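Local coordinates for protein ethylbenzene dehydrogenase alpha-subunit (Aromatoleum aromaticum, PDB 2IVF) that carries a molybdenum atom, MGD, MD1 and an iron/sulfur cluster as the large alpha-subunit of an enzyme of the molybdopterin oxidoreductase family, at residues Q181-F186 with H591-P596; G185-A190 with V213-N218; D597-V602 with F626-M631. All coordinates share one frame; numbering follows the deposited sequence.

Contact 1 (Q181-F186 with H591-P596); sequences QGSDGF and HIRPAP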
ATOM      1  N   GLN A 181      27.696 -24.813  23.647  1.00 26.86           N
ATOM      2  CA  GLN A 181      27.029 -24.006  24.674  1.00 27.22           C
ATOM      3  C   GLN A 181      25.534 -24.260  24.903  1.00 27.17           C
ATOM      4  O   GLN A 181      24.860 -23.439  25.537  1.00 27.08           O
ATOM      5  CB  GLN A 181      27.183 -22.531  24.314  1.00 26.63           C
ATOM      6  CG  GLN A 181      26.441 -22.103  23.052  1.00 27.39           C
ATOM      7  CD  GLN A 181      26.535 -20.630  22.809  1.00 26.94           C
ATOM      8  OE1 GLN A 181      26.913 -19.872  23.704  1.00 31.89           O
ATOM      9  NE2 GLN A 181      26.180 -20.193  21.588  1.00 27.86           N
ATOM     10  N   GLY A 182      25.013 -25.372  24.396  1.00 27.01           N
ATOM     11  CA  GLY A 182      23.581 -25.646  24.506  1.00 26.77           C
ATOM     12  C   GLY A 182      22.743 -24.808  23.580  1.00 26.33           C
ATOM     13  O   GLY A 182      23.255 -24.096  22.705  1.00 26.90           O
ATOM     14  N   SER A 183      21.445 -24.829  23.825  1.00 25.07           N
ATOM     15  CA  SER A 183      20.497 -24.372  22.873  1.00 24.65           C
ATOM     16  C   SER A 183      20.387 -22.841  22.807  1.00 24.86           C
ATOM     17  O   SER A 183      19.772 -22.316  21.882  1.00 25.02           O
ATOM     18  CB  SER A 183      19.144 -25.035  23.171  1.00 23.76           C
ATOM     19  OG  SER A 183      18.526 -24.502  24.330  1.00 24.01           O
ATOM     20  N   ASP A 184      20.968 -22.123  23.775  1.00 24.52           N
ATOM     21  CA  ASP A 184      20.935 -20.649  23.745  1.00 25.33           C
ATOM     22  C   ASP A 184      21.635 -19.989  22.542  1.00 25.32           C
ATOM     23  O   ASP A 184      21.428 -18.791  22.281  1.00 25.39           O
ATOM     24  CB  ASP A 184      21.471 -20.069  25.075  1.00 26.03           C
ATOM     25  CG  ASP A 184      20.351 -19.684  26.061  1.00 27.93           C
ATOM     26  OD1 ASP A 184      19.160 -19.947  25.761  1.00 27.62           O
ATOM     27  OD2 ASP A 184      20.681 -19.073  27.125  1.00 28.60           O
ATOM     28  N   GLY A 185      22.416 -20.760  21.786  1.00 24.93           N
ATOM     29  CA  GLY A 185      23.136 -20.229  20.624  1.00 24.86           C
ATOM     30  C   GLY A 185      22.329 -19.985  19.355  1.00 25.21           C
ATOM     31  O   GLY A 185      22.817 -19.314  18.435  1.00 25.56           O
ATOM     32  N   PHE A 186      21.098 -20.507  19.326  1.00 24.61           N
ATOM     33  CA  PHE A 186      20.210 -20.429  18.172  1.00 23.65           C
ATOM     34  C   PHE A 186      19.135 -19.399  18.444  1.00 24.26           C
ATOM     35  O   PHE A 186      18.483 -19.454  19.484  1.00 23.29           O
ATOM     36  CB  PHE A 186      19.529 -21.782  17.903  1.00 23.79           C
ATOM     37  CG  PHE A 186      18.602 -21.768  16.709  1.00 23.90           C
ATOM     38  CD1 PHE A 186      19.096 -22.029  15.454  1.00 24.59           C
ATOM     39  CD2 PHE A 186      17.228 -21.577  16.859  1.00 23.77           C
ATOM     40  CE1 PHE A 186      18.256 -22.032  14.352  1.00 24.94           C
ATOM     41  CE2 PHE A 186      16.378 -21.545  15.752  1.00 25.03           C
ATOM     42  CZ  PHE A 186      16.883 -21.777  14.509  1.00 24.92           C
ATOM     43  N   HIS A 591      13.363 -15.195  30.658  1.00 28.16           N
ATOM     44  CA  HIS A 591      13.192 -13.929  29.919  1.00 27.47           C
ATOM     45  C   HIS A 591      14.498 -13.438  29.310  1.00 26.97           C
ATOM     46  O   HIS A 591      14.536 -12.916  28.228  1.00 26.35           O
ATOM     47  CB  HIS A 591      12.672 -12.811  30.848  1.00 27.65           C
ATOM     48  CG  HIS A 591      11.348 -13.111  31.480  1.00 27.95           C
ATOM     49  ND1 HIS A 591      10.231 -13.416  30.734  1.00 32.03           N
ATOM     50  CD2 HIS A 591      10.968 -13.179  32.777  1.00 28.71           C
ATOM     51  CE1 HIS A 591       9.211 -13.634  31.551  1.00 33.34           C
ATOM     52  NE2 HIS A 591       9.640 -13.514  32.798  1.00 31.54           N
ATOM     53  N   ILE A 592      15.585 -13.549  30.047  1.00 26.64           N
ATOM     54  CA  ILE A 592      16.842 -12.980  29.583  1.00 26.72           C
ATOM     55  C   ILE A 592      17.676 -14.035  28.838  1.00 26.42           C
ATOM     56  O   ILE A 592      18.582 -14.600  29.373  1.00 25.73           O
ATOM     57  CB  ILE A 592      17.603 -12.353  30.749  1.00 26.73           C
ATOM     58  CG1 ILE A 592      16.766 -11.185  31.294  1.00 27.57           C
ATOM     59  CG2 ILE A 592      18.999 -11.861  30.268  1.00 27.29           C
ATOM     60  CD1 ILE A 592      17.057 -10.784  32.688  1.00 26.26           C
ATOM     61  N   ARG A 593      17.326 -14.259  27.578  1.00 26.07           N
ATOM     62  CA  ARG A 593      17.943 -15.271  26.727  1.00 26.36           C
ATOM     63  C   ARG A 593      18.217 -14.648  25.363  1.00 26.18           C
ATOM     64  O   ARG A 593      17.458 -13.751  24.942  1.00 25.02           O
ATOM     65  CB  ARG A 593      17.004 -16.472  26.519  1.00 26.16           C
ATOM     66  CG  ARG A 593      16.597 -17.188  27.775  1.00 26.73           C
ATOM     67  CD  ARG A 593      15.739 -18.418  27.500  1.00 27.32           C
ATOM     68  NE  ARG A 593      16.436 -19.453  26.711  1.00 29.37           N
ATOM     69  CZ  ARG A 593      15.813 -20.351  25.937  1.00 28.09           C
ATOM     70  NH1 ARG A 593      14.481 -20.377  25.859  1.00 28.79           N
ATOM     71  NH2 ARG A 593      16.507 -21.239  25.242  1.00 24.06           N
ATOM     72  N   PRO A 594      19.323 -15.060  24.707  1.00 26.35           N
ATOM     73  CA  PRO A 594      20.341 -15.925  25.299  1.00 26.90           C
ATOM     74  C   PRO A 594      20.926 -15.321  26.560  1.00 27.53           C
ATOM     75  O   PRO A 594      21.016 -14.114  26.665  1.00 27.33           O
ATOM     76  CB  PRO A 594      21.454 -15.995  24.243  1.00 27.14           C
ATOM     77  CG  PRO A 594      20.924 -15.430  23.011  1.00 26.36           C
ATOM     78  CD  PRO A 594      19.646 -14.685  23.319  1.00 26.78           C
ATOM     79  N   ALA A 595      21.311 -16.162  27.512  1.00 27.72           N
ATOM     80  CA  ALA A 595      21.882 -15.663  28.739  1.00 28.57           C
ATOM     81  C   ALA A 595      23.078 -14.750  28.364  1.00 29.58           C
ATOM     82  O   ALA A 595      23.760 -14.990  27.354  1.00 29.26           O
ATOM     83  CB  ALA A 595      22.325 -16.829  29.627  1.00 28.71           C
ATOM     84  N   PRO A 596      23.317 -13.679  29.145  1.00 30.84           N
ATOM     85  CA  PRO A 596      24.478 -12.794  28.912  1.00 30.78           C
ATOM     86  C   PRO A 596      25.835 -13.460  28.766  1.00 30.87           C
ATOM     87  O   PRO A 596      26.709 -12.903  28.117  1.00 31.09           O
ATOM     88  CB  PRO A 596      24.434 -11.870  30.128  1.00 30.65           C
ATOM     89  CG  PRO A 596      22.949 -11.705  30.332  1.00 31.46           C
ATOM     90  CD  PRO A 596      22.486 -13.154  30.247  1.00 30.94           C
TER
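Asp184 meets Arg593 and the backbone just beyond it, and its two carboxylate oxygens divide the work. OD1 faces the side of the guanidinium group and receives two bent N-H bonds, from Arg593 NE at 2.9 Å and from Arg593 NH2 at 3.0 Å to the same Asp184 oxygen. The NE hydrogen reaches the syn lone pair of OD1, whereas NH2 lies nearly in line with the C-O bond. The carboxylate and guanidinium planes, 24° apart, are nearly coplanar, even though the two side chains as a whole cross at about a right angle. A bend at chi3 of Arg593 (62°) swings the guanidinium back so that its NE edge faces the acid. The other oxygen, Asp184 OD2, takes by contrast a nearly straight bond from Ala595 N (3.0 Å, 171° at the hydrogen), which arrives from above the carboxylate plane.

In the chain between Arg593 and Ala595 comes Pro594, joined to Arg593 by a cis peptide bond. CB and CG of its ring lie against the backbone carbonyl of Asp184: CB of Pro594 is 3.4 Å from Asp184 O and 4.2 Å from Asp184 CB. Ala595 CB adds a lighter touch on OD2.

The acid projects from the short 3-10 turn 183-185, which links helix 163-181 to strand 186-188; the arginine comes from the irregular loop leading to strand 602-606. Arg593 NH2 also donates to Asp211 O, a carbonyl that Ser183 OG shares, and the guanidinium thus ties three pieces of chain together. As a worked example of buried charge pairing, the site gives one carboxylate three N-H donors, two on one oxygen and one on the other. This would probably favour the ionised acid and fix its rotation, joining the loop to the turn.

Contact 2 (G185-A190 with V213-N218); sequences GFILDA and VSPDIN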
ATOM      1  N   GLY A 185      22.416 -20.760  21.786  1.00 24.93           N
ATOM      2  CA  GLY A 185      23.136 -20.229  20.624  1.00 24.86           C
ATOM      3  C   GLY A 185      22.329 -19.985  19.355  1.00 25.21           C
ATOM      4  O   GLY A 185      22.817 -19.314  18.435  1.00 25.56           O
ATOM      5  N   PHE A 186      21.098 -20.507  19.326  1.00 24.61           N
ATOM      6  CA  PHE A 186      20.210 -20.429  18.172  1.00 23.65           C
ATOM      7  C   PHE A 186      19.135 -19.399  18.444  1.00 24.26           C
ATOM      8  O   PHE A 186      18.483 -19.454  19.484  1.00 23.29           O
ATOM      9  CB  PHE A 186      19.529 -21.782  17.903  1.00 23.79           C
ATOM     10  CG  PHE A 186      18.602 -21.768  16.709  1.00 23.90           C
ATOM     11  CD1 PHE A 186      19.096 -22.029  15.454  1.00 24.59           C
ATOM     12  CD2 PHE A 186      17.228 -21.577  16.859  1.00 23.77           C
ATOM     13  CE1 PHE A 186      18.256 -22.032  14.352  1.00 24.94           C
ATOM     14  CE2 PHE A 186      16.378 -21.545  15.752  1.00 25.03           C
ATOM     15  CZ  PHE A 186      16.883 -21.777  14.509  1.00 24.92           C
ATOM     16  N   ILE A 187      18.949 -18.477  17.494  1.00 22.67           N
ATOM     17  CA  ILE A 187      17.970 -17.426  17.609  1.00 23.85           C
ATOM     18  C   ILE A 187      17.173 -17.391  16.359  1.00 23.42           C
ATOM     19  O   ILE A 187      17.720 -17.194  15.283  1.00 24.26           O
ATOM     20  CB  ILE A 187      18.641 -16.022  17.842  1.00 23.42           C
ATOM     21  CG1 ILE A 187      19.589 -16.127  19.023  1.00 25.68           C
ATOM     22  CG2 ILE A 187      17.591 -14.891  18.110  1.00 22.86           C
ATOM     23  CD1 ILE A 187      20.270 -14.859  19.272  1.00 27.70           C
ATOM     24  N   LEU A 188      15.872 -17.631  16.489  1.00 22.22           N
ATOM     25  CA  LEU A 188      14.943 -17.342  15.427  1.00 22.36           C
ATOM     26  C   LEU A 188      14.370 -15.997  15.826  1.00 21.77           C
ATOM     27  O   LEU A 188      13.516 -15.895  16.705  1.00 20.59           O
ATOM     28  CB  LEU A 188      13.854 -18.400  15.345  1.00 23.44           C
ATOM     29  CG  LEU A 188      12.712 -18.140  14.369  1.00 23.69           C
ATOM     30  CD1 LEU A 188      13.206 -17.691  12.978  1.00 25.66           C
ATOM     31  CD2 LEU A 188      11.842 -19.419  14.278  1.00 24.39           C
ATOM     32  N   ASP A 189      14.862 -14.959  15.193  1.00 20.70           N
ATOM     33  CA  ASP A 189      14.604 -13.606  15.679  1.00 20.87           C
ATOM     34  C   ASP A 189      13.257 -13.137  15.199  1.00 21.60           C
ATOM     35  O   ASP A 189      13.129 -12.750  14.055  1.00 21.03           O
ATOM     36  CB  ASP A 189      15.696 -12.714  15.146  1.00 20.43           C
ATOM     37  CG  ASP A 189      15.627 -11.299  15.696  1.00 22.86           C
ATOM     38  OD1 ASP A 189      14.683 -10.997  16.473  1.00 26.78           O
ATOM     39  OD2 ASP A 189      16.528 -10.502  15.342  1.00 24.49           O
ATOM     40  N   ALA A 190      12.265 -13.158  16.074  1.00 21.26           N
ATOM     41  CA  ALA A 190      11.039 -12.390  15.883  1.00 21.41           C
ATOM     42  C   ALA A 190      10.439 -12.618  14.478  1.00 22.64           C
ATOM     43  O   ALA A 190      10.126 -11.657  13.768  1.00 23.52           O
ATOM     44  CB  ALA A 190      11.292 -10.826  16.171  1.00 20.72           C
ATOM     45  N   VAL A 213      15.967 -19.701  21.006  1.00 22.95           N
ATOM     46  CA  VAL A 213      15.507 -18.446  21.558  1.00 23.32           C
ATOM     47  C   VAL A 213      14.729 -17.743  20.472  1.00 23.05           C
ATOM     48  O   VAL A 213      15.199 -17.665  19.340  1.00 21.96           O
ATOM     49  CB  VAL A 213      16.683 -17.549  21.998  1.00 23.60           C
ATOM     50  CG1 VAL A 213      16.129 -16.265  22.597  1.00 24.94           C
ATOM     51  CG2 VAL A 213      17.585 -18.305  22.977  1.00 24.39           C
ATOM     52  N   SER A 214      13.505 -17.324  20.785  1.00 23.48           N
ATOM     53  CA  SER A 214      12.673 -16.612  19.814  1.00 24.66           C
ATOM     54  C   SER A 214      12.196 -15.265  20.392  1.00 24.63           C
ATOM     55  O   SER A 214      11.153 -15.188  21.056  1.00 24.90           O
ATOM     56  CB  SER A 214      11.464 -17.434  19.364  1.00 25.86           C
ATOM     57  OG  SER A 214      11.756 -18.824  19.200  1.00 30.39           O
ATOM     58  N   PRO A 215      12.981 -14.205  20.191  1.00 24.66           N
ATOM     59  CA  PRO A 215      12.514 -12.906  20.588  1.00 24.42           C
ATOM     60  C   PRO A 215      11.089 -12.618  20.133  1.00 24.85           C
ATOM     61  O   PRO A 215      10.682 -12.993  19.004  1.00 24.07           O
ATOM     62  CB  PRO A 215      13.536 -11.981  19.935  1.00 25.33           C
ATOM     63  CG  PRO A 215      14.810 -12.743  20.020  1.00 24.11           C
ATOM     64  CD  PRO A 215      14.382 -14.152  19.715  1.00 24.37           C
ATOM     65  N   ASP A 216      10.325 -12.020  21.035  1.00 24.69           N
ATOM     66  CA  ASP A 216       8.853 -11.775  20.829  1.00 24.91           C
ATOM     67  C   ASP A 216       8.566 -10.903  19.619  1.00 25.29           C
ATOM     68  O   ASP A 216       8.998  -9.762  19.581  1.00 25.84           O
ATOM     69  CB  ASP A 216       8.297 -11.099  22.067  1.00 25.08           C
ATOM     70  CG  ASP A 216       6.805 -11.051  22.109  1.00 25.03           C
ATOM     71  OD1 ASP A 216       6.169 -10.568  21.149  1.00 24.37           O
ATOM     72  OD2 ASP A 216       6.252 -11.465  23.159  1.00 26.51           O
ATOM     73  N   ILE A 217       7.842 -11.441  18.643  1.00 24.63           N
ATOM     74  CA  ILE A 217       7.575 -10.750  17.395  1.00 24.95           C
ATOM     75  C   ILE A 217       6.910  -9.399  17.658  1.00 24.91           C
ATOM     76  O   ILE A 217       7.337  -8.386  17.160  1.00 23.54           O
ATOM     77  CB  ILE A 217       6.719 -11.621  16.432  1.00 25.07           C
ATOM     78  CG1 ILE A 217       6.172 -10.800  15.245  1.00 25.35           C
ATOM     79  CG2 ILE A 217       5.546 -12.288  17.157  1.00 27.49           C
ATOM     80  CD1 ILE A 217       7.251 -10.297  14.300  1.00 24.33           C
ATOM     81  N   ASN A 218       5.849  -9.379  18.458  1.00 25.48           N
ATOM     82  CA  ASN A 218       5.078  -8.141  18.613  1.00 26.88           C
ATOM     83  C   ASN A 218       5.780  -7.031  19.342  1.00 25.39           C
ATOM     84  O   ASN A 218       5.638  -5.863  18.989  1.00 25.02           O
ATOM     85  CB  ASN A 218       3.739  -8.435  19.268  1.00 28.27           C
ATOM     86  CG  ASN A 218       2.720  -8.689  18.261  1.00 36.40           C
ATOM     87  OD1 ASN A 218       2.651  -9.778  17.687  1.00 45.10           O
ATOM     88  ND2 ASN A 218       1.974  -7.642  17.923  1.00 43.84           N
TER
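Ile187 and Val213 form a single parallel beta bridge, deep in the domain, where strand 186-188, outermost of its sheet, is met by Val213 at the entry to the short run 214-215. The directions of the two segments differ by only 10°. The bonding follows the parallel rule, in which one residue is held by the two neighbours of its partner: Val213 N donates to Phe186 O (3.0 Å), and Leu188 N to Val213 O (2.9 Å). CA-H...O contacts carry the pairing one step further, with Ser214 CA 3.3 Å from Leu188 O.

On one face, Ile187 CG2 packs on Pro215 CD at 3.7 Å, the two side chains crossing at about a right angle. That branch is placed there by chi1 of -53°, which sets CG2 anti to the backbone N. Trp549 of helix 546-553 covers both residues. Farther along, Ala190 turns into a left-handed backbone conformation, and the tip of Ile217, its CD1, comes within 3.2 Å of Ala190 O. Asp216 holds the N-cap of helix 217-221: its OD1 accepts from Val219 N and weakly from Asn218 N, while OD2 binds Tyr954 OH and Met957 N.

With helix 197-210 packed on Phe186 and Leu188, the unit resembles a short beta-alpha-beta crossover, closed by a single bridge; its far end approaches a bound MD1, about 6 Å from the Ile217 side chain.

Contact 3 (D597-V602 with F626-M631); sequences DKTPQV and FPKLKM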
ATOM      1  N   ASP A 597      26.033 -14.636  29.342  1.00 30.92           N
ATOM      2  CA  ASP A 597      27.308 -15.309  29.168  1.00 31.33           C
ATOM      3  C   ASP A 597      27.281 -16.327  28.027  1.00 31.34           C
ATOM      4  O   ASP A 597      28.241 -17.032  27.810  1.00 31.50           O
ATOM      5  CB  ASP A 597      27.783 -15.950  30.481  1.00 31.87           C
ATOM      6  CG  ASP A 597      26.748 -16.869  31.099  1.00 33.77           C
ATOM      7  OD1 ASP A 597      25.669 -17.104  30.498  1.00 33.57           O
ATOM      8  OD2 ASP A 597      27.026 -17.359  32.204  1.00 38.00           O
ATOM      9  N   LYS A 598      26.183 -16.415  27.292  1.00 30.98           N
ATOM     10  CA  LYS A 598      26.174 -17.201  26.075  1.00 31.09           C
ATOM     11  C   LYS A 598      26.432 -16.244  24.895  1.00 31.48           C
ATOM     12  O   LYS A 598      26.259 -15.020  25.015  1.00 31.16           O
ATOM     13  CB  LYS A 598      24.805 -17.886  25.896  1.00 31.41           C
ATOM     14  CG  LYS A 598      24.412 -18.827  27.043  1.00 30.78           C
ATOM     15  CD  LYS A 598      25.329 -20.043  27.122  1.00 31.93           C
ATOM     16  CE  LYS A 598      24.862 -21.035  28.191  1.00 31.60           C
ATOM     17  NZ  LYS A 598      25.779 -22.194  28.280  1.00 29.71           N
ATOM     18  N   THR A 599      26.811 -16.810  23.756  1.00 31.23           N
ATOM     19  CA  THR A 599      27.014 -16.049  22.528  1.00 30.65           C
ATOM     20  C   THR A 599      26.059 -16.547  21.466  1.00 30.01           C
ATOM     21  O   THR A 599      26.090 -17.728  21.112  1.00 30.57           O
ATOM     22  CB  THR A 599      28.405 -16.299  21.951  1.00 30.99           C
ATOM     23  OG1 THR A 599      29.361 -16.283  22.997  1.00 31.72           O
ATOM     24  CG2 THR A 599      28.749 -15.254  20.927  1.00 31.76           C
ATOM     25  N   PRO A 600      25.230 -15.664  20.926  1.00 28.96           N
ATOM     26  CA  PRO A 600      24.446 -16.112  19.781  1.00 28.33           C
ATOM     27  C   PRO A 600      25.383 -16.573  18.659  1.00 27.64           C
ATOM     28  O   PRO A 600      26.397 -15.906  18.410  1.00 27.15           O
ATOM     29  CB  PRO A 600      23.680 -14.861  19.346  1.00 28.72           C
ATOM     30  CG  PRO A 600      24.020 -13.800  20.271  1.00 29.31           C
ATOM     31  CD  PRO A 600      25.008 -14.251  21.264  1.00 29.10           C
ATOM     32  N   GLN A 601      25.084 -17.716  18.036  1.00 26.01           N
ATOM     33  CA  GLN A 601      25.958 -18.271  16.978  1.00 26.03           C
ATOM     34  C   GLN A 601      25.247 -18.593  15.681  1.00 24.94           C
ATOM     35  O   GLN A 601      25.871 -18.567  14.621  1.00 24.43           O
ATOM     36  CB  GLN A 601      26.701 -19.509  17.459  1.00 26.07           C
ATOM     37  CG  GLN A 601      27.643 -19.194  18.614  1.00 27.07           C
ATOM     38  CD  GLN A 601      28.856 -20.052  18.641  1.00 30.29           C
ATOM     39  OE1 GLN A 601      28.781 -21.283  18.530  1.00 39.00           O
ATOM     40  NE2 GLN A 601      30.006 -19.418  18.803  1.00 34.71           N
ATOM     41  N   VAL A 602      23.969 -18.937  15.779  1.00 24.04           N
ATOM     42  CA  VAL A 602      23.153 -19.272  14.603  1.00 22.76           C
ATOM     43  C   VAL A 602      21.876 -18.448  14.607  1.00 23.11           C
ATOM     44  O   VAL A 602      21.136 -18.401  15.589  1.00 22.46           O
ATOM     45  CB  VAL A 602      22.867 -20.775  14.533  1.00 22.88           C
ATOM     46  CG1 VAL A 602      22.048 -21.119  13.278  1.00 20.54           C
ATOM     47  CG2 VAL A 602      24.155 -21.527  14.538  1.00 21.63           C
ATOM     48  N   PHE A 626      26.556  -9.520  13.940  1.00 24.61           N
ATOM     49  CA  PHE A 626      27.052 -10.355  12.855  1.00 25.12           C
ATOM     50  C   PHE A 626      28.439 -10.939  13.093  1.00 24.65           C
ATOM     51  O   PHE A 626      28.626 -12.132  12.839  1.00 24.92           O
ATOM     52  CB  PHE A 626      26.969  -9.638  11.502  1.00 26.22           C
ATOM     53  CG  PHE A 626      25.577  -9.385  11.014  1.00 26.69           C
ATOM     54  CD1 PHE A 626      24.462  -9.954  11.623  1.00 28.53           C
ATOM     55  CD2 PHE A 626      25.379  -8.570   9.898  1.00 28.96           C
ATOM     56  CE1 PHE A 626      23.189  -9.724  11.131  1.00 28.38           C
ATOM     57  CE2 PHE A 626      24.126  -8.338   9.407  1.00 27.70           C
ATOM     58  CZ  PHE A 626      23.029  -8.895  10.011  1.00 27.93           C
ATOM     59  N   PRO A 627      29.425 -10.140  13.588  1.00 25.08           N
ATOM     60  CA  PRO A 627      30.728 -10.687  13.910  1.00 25.06           C
ATOM     61  C   PRO A 627      30.744 -11.874  14.886  1.00 24.81           C
ATOM     62  O   PRO A 627      31.697 -12.647  14.869  1.00 24.37           O
ATOM     63  CB  PRO A 627      31.483  -9.473  14.483  1.00 25.18           C
ATOM     64  CG  PRO A 627      30.894  -8.352  13.740  1.00 25.85           C
ATOM     65  CD  PRO A 627      29.434  -8.679  13.783  1.00 25.35           C
ATOM     66  N   LYS A 628      29.708 -12.041  15.702  1.00 23.86           N
ATOM     67  CA  LYS A 628      29.680 -13.157  16.662  1.00 24.20           C
ATOM     68  C   LYS A 628      29.039 -14.379  16.024  1.00 24.06           C
ATOM     69  O   LYS A 628      29.184 -15.483  16.501  1.00 23.87           O
ATOM     70  CB  LYS A 628      28.829 -12.791  17.868  1.00 25.00           C
ATOM     71  CG  LYS A 628      29.353 -11.698  18.739  1.00 26.59           C
ATOM     72  CD  LYS A 628      28.180 -11.045  19.525  1.00 25.27           C
ATOM     73  CE  LYS A 628      28.744 -10.092  20.565  1.00 28.93           C
ATOM     74  NZ  LYS A 628      27.812  -9.665  21.624  1.00 27.83           N
ATOM     75  N   LEU A 629      28.292 -14.154  14.955  1.00 23.63           N
ATOM     76  CA  LEU A 629      27.480 -15.206  14.352  1.00 23.52           C
ATOM     77  C   LEU A 629      28.286 -16.058  13.396  1.00 23.38           C
ATOM     78  O   LEU A 629      28.931 -15.523  12.483  1.00 23.97           O
ATOM     79  CB  LEU A 629      26.281 -14.598  13.615  1.00 22.32           C
ATOM     80  CG  LEU A 629      25.216 -13.918  14.479  1.00 20.98           C
ATOM     81  CD1 LEU A 629      24.183 -13.328  13.588  1.00 20.37           C
ATOM     82  CD2 LEU A 629      24.567 -14.940  15.442  1.00 19.26           C
ATOM     83  N   LYS A 630      28.228 -17.376  13.613  1.00 23.79           N
ATOM     84  CA  LYS A 630      28.862 -18.377  12.735  1.00 23.75           C
ATOM     85  C   LYS A 630      27.989 -18.671  11.503  1.00 23.85           C
ATOM     86  O   LYS A 630      28.512 -19.021  10.431  1.00 24.22           O
ATOM     87  CB  LYS A 630      29.070 -19.691  13.479  1.00 25.11           C
ATOM     88  CG  LYS A 630      30.092 -19.615  14.601  1.00 30.08           C
ATOM     89  CD  LYS A 630      31.555 -19.561  14.111  1.00 33.99           C
ATOM     90  CE  LYS A 630      32.139 -20.962  13.885  1.00 36.47           C
ATOM     91  NZ  LYS A 630      33.600 -20.995  13.486  1.00 38.71           N
ATOM     92  N   MET A 631      26.675 -18.572  11.670  1.00 22.18           N
ATOM     93  CA  MET A 631      25.747 -18.858  10.567  1.00 22.08           C
ATOM     94  C   MET A 631      24.570 -17.936  10.606  1.00 21.85           C
ATOM     95  O   MET A 631      23.838 -17.856  11.604  1.00 21.26           O
ATOM     96  CB  MET A 631      25.260 -20.309  10.649  1.00 20.93           C
ATOM     97  CG  MET A 631      24.130 -20.687   9.738  1.00 21.69           C
ATOM     98  SD  MET A 631      24.569 -20.550   7.994  1.00 22.85           S
ATOM     99  CE  MET A 631      25.896 -21.803   7.898  1.00 19.96           C
TER
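Gln601 O receives two successive backbone N-H groups: Lys630 N is 2.8 Å from Gln601 O. Met631 N is 3.1 Å from Gln601 O. The pair opens a parallel beta ladder: strands 602-606 and 631-636 start here side by side, linked through a connection that includes helix 617-625, in a beta-alpha-beta crossover. The two donors approach the carbonyl differently. Lys630 N sits in its plane on a lone pair, whereas Met631 N lies almost head-on to the carbonyl oxygen. A helix-like backbone at Lys630 turns both N-H groups to the same acceptor before the extended strand begins.

One step on, Val602 and Met631 are bridged. Their side chains run alongside each other in the same direction, with Val602 CG1 4.1 Å from Met631 CG; beyond CG the methionine bends away. Ser173 of helix 163-181 covers both.

Just after the 3-10 turn 626-628, Leu629 CD2 tucks against Pro600, 4.0 Å from its CB and 3.6 Å from its O. Farther out, Lys628 CB lies 3.9 Å from Thr599 CG2, and its extended chain carries NZ to His553 O.

In the fold
The three contacts gather round the start of strand 186-188. Contacts 1 and 2 share Gly185 and Phe186, with centres about 10 Å apart, and Asp184 OD1 lies 3.6 Å from Val213 CG2 where they meet. Contact 3, its centre about 10 Å from that of contact 1 and about 13 Å from that of contact 2, adjoins the same strand: Gly185 O is 2.8 Å from Gln601 N and Ile187 N 2.9 Å from Val602 O, both probable hydrogen bonds. Strand 186-188 is thus flanked by 602-606 on one side and bridged by Val213 on the other. Of the three, contact 2 leads inward toward MD1, while contacts 1 and 3 lie farther from the centre of the chain.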